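Dimeric protein of unknown function and ferredoxin-like fold (Bacteroides fragilis, PDB 3FMB) is of unknown function but forms a dimer of ferredoxin-like subunits and belongs to the stress responsive A/B barrel (Dabb) family. Local coordinates at residues Lys38-Glu50 with Val64-Leu78. Sequence-based numbering, arbitrary orientation. Where two conformers were deposited one is given.
Sequences KLVVMNSFKEAIE and VGLNMNPGETWNIAL. With EDO (1,2-ethanediol), chain D.
In this ferredoxin-like fold, helix 35-50 packs lengthwise against one face of the antiparallel sheet, along the hairpin of strand 61-66, outermost within the chain, and strand 76-82. The axes of segments 38-50 and 64-66 lie nearly antiparallel, at 162°. Apolar residues suit the interface: Val64, Leu66, Ile76 and Leu78 direct their side chains to the helix. Phe45 sets its CG opposite the backbone N (chi1 -179°), which carries the flat ring to the strands, CE2 3.8 Å from Ile76 CG2 and also touching Val64 CG2, with CZ near Leu78 CD1; Ile49 CG1 sits above one face, near the rim. Beta-branched Ile49 fits closely against Val64, with the two CG2 methyls only 3.5 Å apart. Selenomethionine Met42, long and flexible, sets CG against Ile76 CG1 and CB 3.9 Å from Leu66 CD2, then bends at chi3 (65°), bringing CE to 3.6 Å from Asn75 O. Asn75 itself belongs to a classic beta bulge opposite Phe27, and its OD1 is hydrogen-bonded to Leu29 N. At the partly exposed border, the aliphatic part of Lys46 slides past Val64 before NZ donates a hydrogen bond to Val64 O (2.9 Å) and forms a salt bridge with Glu50. Glu50 OE2 accepts from two donors on the same face of its carboxylate: Lys46 NZ and, almost straight at 3.0 Å, Val64 N.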
loop_
_atom_site.group_PDB
_atom_site.type_symbol
_atom_site.label_atom_id
_atom_site.label_comp_id
_atom_site.label_asym_id
_atom_site.label_seq_id
_atom_site.Cartn_x
_atom_site.Cartn_y
_atom_site.Cartn_z
ATOM N N LYS A 38 -6.056 11.106 16.549
ATOM C CA LYS A 38 -5.784 10.314 15.355
ATOM C C LYS A 38 -6.443 10.917 14.128
ATOM O O LYS A 38 -5.778 11.105 13.096
ATOM C CB LYS A 38 -6.263 8.876 15.497
ATOM C CG LYS A 38 -5.422 8.032 16.420
ATOM C CD LYS A 38 -5.838 6.563 16.299
ATOM C CE LYS A 38 -5.064 5.701 17.254
ATOM N NZ LYS A 38 -5.657 4.365 17.393
ATOM N N LEU A 39 -7.710 11.288 14.281
ATOM C CA LEU A 39 -8.469 11.882 13.183
ATOM C C LEU A 39 -7.898 13.222 12.699
ATOM O O LEU A 39 -7.828 13.458 11.503
ATOM C CB LEU A 39 -9.944 12.007 13.560
ATOM C CG LEU A 39 -10.874 12.543 12.467
ATOM C CD1 LEU A 39 -10.806 11.634 11.228
ATOM C CD2 LEU A 39 -12.289 12.663 12.996
ATOM N N VAL A 40 -7.511 14.096 13.636
ATOM C CA VAL A 40 -6.924 15.383 13.313
ATOM C C VAL A 40 -5.648 15.182 12.502
ATOM O O VAL A 40 -5.457 15.812 11.460
ATOM C CB VAL A 40 -6.635 16.229 14.596
ATOM C CG1 VAL A 40 -5.661 17.427 14.298
ATOM C CG2 VAL A 40 -7.975 16.689 15.240
ATOM N N VAL A 41 -4.793 14.304 12.996
ATOM C CA VAL A 41 -3.558 13.953 12.308
ATOM C C VAL A 41 -3.795 13.374 10.909
ATOM O O VAL A 41 -3.161 13.805 9.950
ATOM C CB VAL A 41 -2.742 12.962 13.162
ATOM C CG1 VAL A 41 -1.574 12.356 12.337
ATOM C CG2 VAL A 41 -2.219 13.679 14.431
HETATM N N MSE A 42 -4.711 12.400 10.816
HETATM C CA MSE A 42 -5.061 11.770 9.531
HETATM C C MSE A 42 -5.548 12.783 8.503
HETATM O O MSE A 42 -5.046 12.816 7.374
HETATM C CB MSE A 42 -6.116 10.680 9.761
HETATM C CG MSE A 42 -5.552 9.443 10.495
HETATM SE SE MSE A 42 -6.861 8.314 11.260
HETATM C CE MSE A 42 -7.776 7.670 9.670
ATOM N N ASN A 43 -6.509 13.615 8.892
ATOM C CA ASN A 43 -7.035 14.668 8.020
ATOM C C ASN A 43 -5.935 15.667 7.634
ATOM O O ASN A 43 -5.764 15.998 6.451
ATOM C CB ASN A 43 -8.234 15.382 8.675
ATOM C CG ASN A 43 -9.521 14.547 8.671
ATOM O OD1 ASN A 43 -9.693 13.667 7.857
ATOM N ND2 ASN A 43 -10.439 14.869 9.580
ATOM N N SER A 44 -5.166 16.132 8.605
ATOM C CA SER A 44 -4.129 17.117 8.319
ATOM C C SER A 44 -3.075 16.585 7.331
ATOM O O SER A 44 -2.682 17.293 6.398
ATOM C CB SER A 44 -3.453 17.601 9.603
ATOM O OG SER A 44 -4.358 18.375 10.339
ATOM N N PHE A 45 -2.647 15.338 7.546
ATOM C CA PHE A 45 -1.687 14.641 6.678
ATOM C C PHE A 45 -2.237 14.485 5.269
ATOM O O PHE A 45 -1.568 14.818 4.328
ATOM C CB PHE A 45 -1.366 13.271 7.244
ATOM C CG PHE A 45 -0.371 12.496 6.424
ATOM C CD1 PHE A 45 0.974 12.881 6.402
ATOM C CD2 PHE A 45 -0.760 11.418 5.651
ATOM C CE1 PHE A 45 1.904 12.169 5.658
ATOM C CE2 PHE A 45 0.201 10.700 4.895
ATOM C CZ PHE A 45 1.521 11.111 4.921
ATOM N N LYS A 46 -3.475 14.013 5.149
ATOM C CA LYS A 46 -4.120 13.852 3.828
ATOM C C LYS A 46 -4.118 15.173 3.061
ATOM O O LYS A 46 -3.724 15.200 1.894
ATOM C CB LYS A 46 -5.553 13.352 3.970
ATOM C CG LYS A 46 -6.392 13.328 2.678
ATOM C CD LYS A 46 -7.679 12.549 2.935
ATOM C CE LYS A 46 -8.658 12.670 1.823
ATOM N NZ LYS A 46 -8.113 11.987 0.715
ATOM N N GLU A 47 -4.558 16.246 3.718
ATOM C CA GLU A 47 -4.584 17.581 3.111
ATOM C C GLU A 47 -3.197 18.044 2.668
ATOM O O GLU A 47 -3.056 18.614 1.588
ATOM C CB GLU A 47 -5.168 18.606 4.089
ATOM C CG GLU A 47 -5.408 19.989 3.498
ATOM C CD GLU A 47 -5.711 21.040 4.564
ATOM O OE1 GLU A 47 -6.764 21.701 4.458
ATOM O OE2 GLU A 47 -4.896 21.204 5.510
ATOM N N ALA A 48 -2.193 17.812 3.513
ATOM C CA ALA A 48 -0.821 18.275 3.257
ATOM C C ALA A 48 -0.194 17.525 2.081
ATOM O O ALA A 48 0.437 18.148 1.219
ATOM C CB ALA A 48 0.050 18.137 4.531
ATOM N N ILE A 49 -0.375 16.203 2.049
ATOM C CA ILE A 49 0.136 15.387 0.937
ATOM C C ILE A 49 -0.525 15.743 -0.383
ATOM O O ILE A 49 0.140 15.888 -1.423
ATOM C CB ILE A 49 -0.012 13.879 1.210
ATOM C CG1 ILE A 49 0.902 13.458 2.386
ATOM C CG2 ILE A 49 0.305 13.069 -0.077
ATOM C CD1 ILE A 49 2.476 13.571 2.144
ATOM N N GLU A 50 -1.838 15.926 -0.350
ATOM C CA GLU A 50 -2.589 16.173 -1.557
ATOM C C GLU A 50 -2.329 17.584 -2.155
ATOM O O GLU A 50 -2.553 17.779 -3.332
ATOM C CB GLU A 50 -4.070 15.810 -1.329
ATOM C CG GLU A 50 -4.190 14.263 -1.163
ATOM C CD GLU A 50 -5.612 13.710 -1.036
ATOM O OE1 GLU A 50 -6.528 14.504 -0.780
ATOM O OE2 GLU A 50 -5.811 12.469 -1.209
ATOM N N VAL A 64 -3.985 10.193 -0.729
ATOM C CA VAL A 64 -3.971 9.610 0.615
ATOM C C VAL A 64 -5.356 9.035 0.906
ATOM O O VAL A 64 -6.359 9.736 0.758
ATOM C CB VAL A 64 -3.553 10.642 1.682
ATOM C CG1 VAL A 64 -3.804 10.099 3.099
ATOM C CG2 VAL A 64 -2.070 11.023 1.450
ATOM N N GLY A 65 -5.366 7.778 1.321
ATOM C CA GLY A 65 -6.575 7.074 1.700
ATOM C C GLY A 65 -6.612 6.850 3.197
ATOM O O GLY A 65 -5.645 6.453 3.804
ATOM N N LEU A 66 -7.757 7.143 3.793
ATOM C CA LEU A 66 -7.968 6.903 5.221
ATOM C C LEU A 66 -8.826 5.638 5.400
ATOM O O LEU A 66 -9.871 5.488 4.758
ATOM C CB LEU A 66 -8.613 8.155 5.867
ATOM C CG LEU A 66 -7.847 9.480 5.750
ATOM C CD1 LEU A 66 -8.554 10.547 6.579
ATOM C CD2 LEU A 66 -6.369 9.223 6.174
ATOM N N ASN A 67 -8.335 4.685 6.205
ATOM C CA ASN A 67 -8.970 3.413 6.328
ATOM C C ASN A 67 -10.435 3.474 6.755
ATOM O O ASN A 67 -10.782 4.153 7.721
ATOM C CB ASN A 67 -8.218 2.556 7.327
ATOM C CG ASN A 67 -8.835 1.201 7.474
ATOM O OD1 ASN A 67 -9.026 0.489 6.489
ATOM N ND2 ASN A 67 -9.217 0.864 8.695
HETATM N N MSE A 68 -11.272 2.723 6.060
HETATM C CA MSE A 68 -12.707 2.658 6.385
HETATM C C MSE A 68 -13.193 1.236 6.649
HETATM O O MSE A 68 -14.407 0.981 6.634
HETATM C CB MSE A 68 -13.550 3.345 5.306
HETATM C CG MSE A 68 -13.162 3.085 3.886
HETATM SE SE MSE A 68 -13.437 1.322 3.212
HETATM C CE MSE A 68 -15.334 1.446 2.695
ATOM N N ASN A 69 -12.243 0.307 6.811
ATOM C CA ASN A 69 -12.507 -1.046 7.256
ATOM C C ASN A 69 -12.109 -1.276 8.732
ATOM O O ASN A 69 -10.957 -1.329 9.091
ATOM C CB ASN A 69 -11.812 -2.040 6.344
ATOM C CG ASN A 69 -12.217 -3.477 6.615
ATOM O OD1 ASN A 69 -12.882 -3.791 7.620
ATOM N ND2 ASN A 69 -11.844 -4.360 5.709
ATOM N N PRO A 70 -13.101 -1.446 9.617
ATOM C CA PRO A 70 -12.774 -1.573 11.037
ATOM C C PRO A 70 -12.124 -2.901 11.382
ATOM O O PRO A 70 -11.541 -3.051 12.475
ATOM C CB PRO A 70 -14.134 -1.438 11.716
ATOM C CG PRO A 70 -15.093 -1.916 10.722
ATOM C CD PRO A 70 -14.539 -1.500 9.377
ATOM N N GLY A 71 -12.155 -3.827 10.419
ATOM C CA GLY A 71 -11.385 -5.072 10.508
ATOM C C GLY A 71 -9.896 -4.927 10.279
ATOM O O GLY A 71 -9.146 -5.848 10.571
ATOM N N GLU A 72 -9.460 -3.782 9.755
ATOM C CA GLU A 72 -8.047 -3.508 9.537
ATOM C C GLU A 72 -7.532 -2.537 10.594
ATOM O O GLU A 72 -8.301 -1.796 11.171
ATOM C CB GLU A 72 -7.831 -2.967 8.112
ATOM C CG GLU A 72 -8.312 -3.950 7.043
ATOM C CD GLU A 72 -7.500 -5.262 7.020
ATOM O OE1 GLU A 72 -6.468 -5.362 7.721
ATOM O OE2 GLU A 72 -7.915 -6.199 6.295
ATOM N N THR A 73 -6.236 -2.560 10.851
ATOM C CA THR A 73 -5.653 -1.764 11.931
ATOM C C THR A 73 -4.682 -0.653 11.507
ATOM O O THR A 73 -4.221 0.097 12.346
ATOM C CB THR A 73 -4.941 -2.669 12.953
ATOM O OG1 THR A 73 -3.830 -3.318 12.336
ATOM C CG2 THR A 73 -5.961 -3.714 13.580
ATOM N N TRP A 74 -4.356 -0.559 10.224
ATOM C CA TRP A 74 -3.522 0.516 9.715
ATOM C C TRP A 74 -4.441 1.634 9.314
ATOM O O TRP A 74 -5.589 1.398 8.921
ATOM C CB TRP A 74 -2.635 0.044 8.553
ATOM C CG TRP A 74 -1.591 -0.926 9.074
ATOM C CD1 TRP A 74 -1.801 -2.114 9.698
ATOM C CD2 TRP A 74 -0.174 -0.736 9.044
ATOM N NE1 TRP A 74 -0.608 -2.675 10.082
ATOM C CE2 TRP A 74 0.412 -1.853 9.681
ATOM C CE3 TRP A 74 0.645 0.274 8.570
ATOM C CZ2 TRP A 74 1.805 -1.999 9.818
ATOM C CZ3 TRP A 74 2.013 0.151 8.734
ATOM C CH2 TRP A 74 2.588 -0.993 9.341
ATOM N N ASN A 75 -3.988 2.867 9.490
ATOM C CA ASN A 75 -4.893 4.018 9.387
ATOM C C ASN A 75 -4.828 4.808 8.085
ATOM O O ASN A 75 -5.819 5.393 7.649
ATOM C CB ASN A 75 -4.658 5.042 10.546
ATOM C CG ASN A 75 -4.367 4.382 11.884
ATOM O OD1 ASN A 75 -3.248 4.003 12.144
ATOM N ND2 ASN A 75 -5.352 4.289 12.726
ATOM N N ILE A 76 -3.659 4.857 7.493
ATOM C CA ILE A 76 -3.381 5.758 6.403
ATOM C C ILE A 76 -2.640 5.031 5.270
ATOM O O ILE A 76 -1.651 4.301 5.529
ATOM C CB ILE A 76 -2.467 6.956 6.863
ATOM C CG1 ILE A 76 -3.102 7.785 8.010
ATOM C CG2 ILE A 76 -2.107 7.828 5.616
ATOM C CD1 ILE A 76 -2.054 8.757 8.714
ATOM N N ALA A 77 -3.080 5.269 4.030
ATOM C CA ALA A 77 -2.403 4.763 2.847
ATOM C C ALA A 77 -1.986 5.966 1.999
ATOM O O ALA A 77 -2.780 6.900 1.813
ATOM C CB ALA A 77 -3.327 3.868 2.022
ATOM N N LEU A 78 -0.757 5.924 1.484
ATOM C CA LEU A 78 -0.294 6.854 0.471
ATOM C C LEU A 78 0.002 6.041 -0.787
ATOM O O LEU A 78 0.759 5.057 -0.760
ATOM C CB LEU A 78 0.961 7.552 0.967
ATOM C CG LEU A 78 1.498 8.688 0.074
ATOM C CD1 LEU A 78 2.104 9.770 1.018
ATOM C CD2 LEU A 78 2.541 8.105 -0.937
HETATM C C1 EDO D . -8.563 1.227 12.784
HETATM O O1 EDO D . -9.495 0.362 12.151
HETATM C C2 EDO D . -7.561 1.728 11.743
HETATM O O2 EDO D . -8.159 2.624 10.821
HETATM O O HOH W 1 -3.869 3.191 15.447
#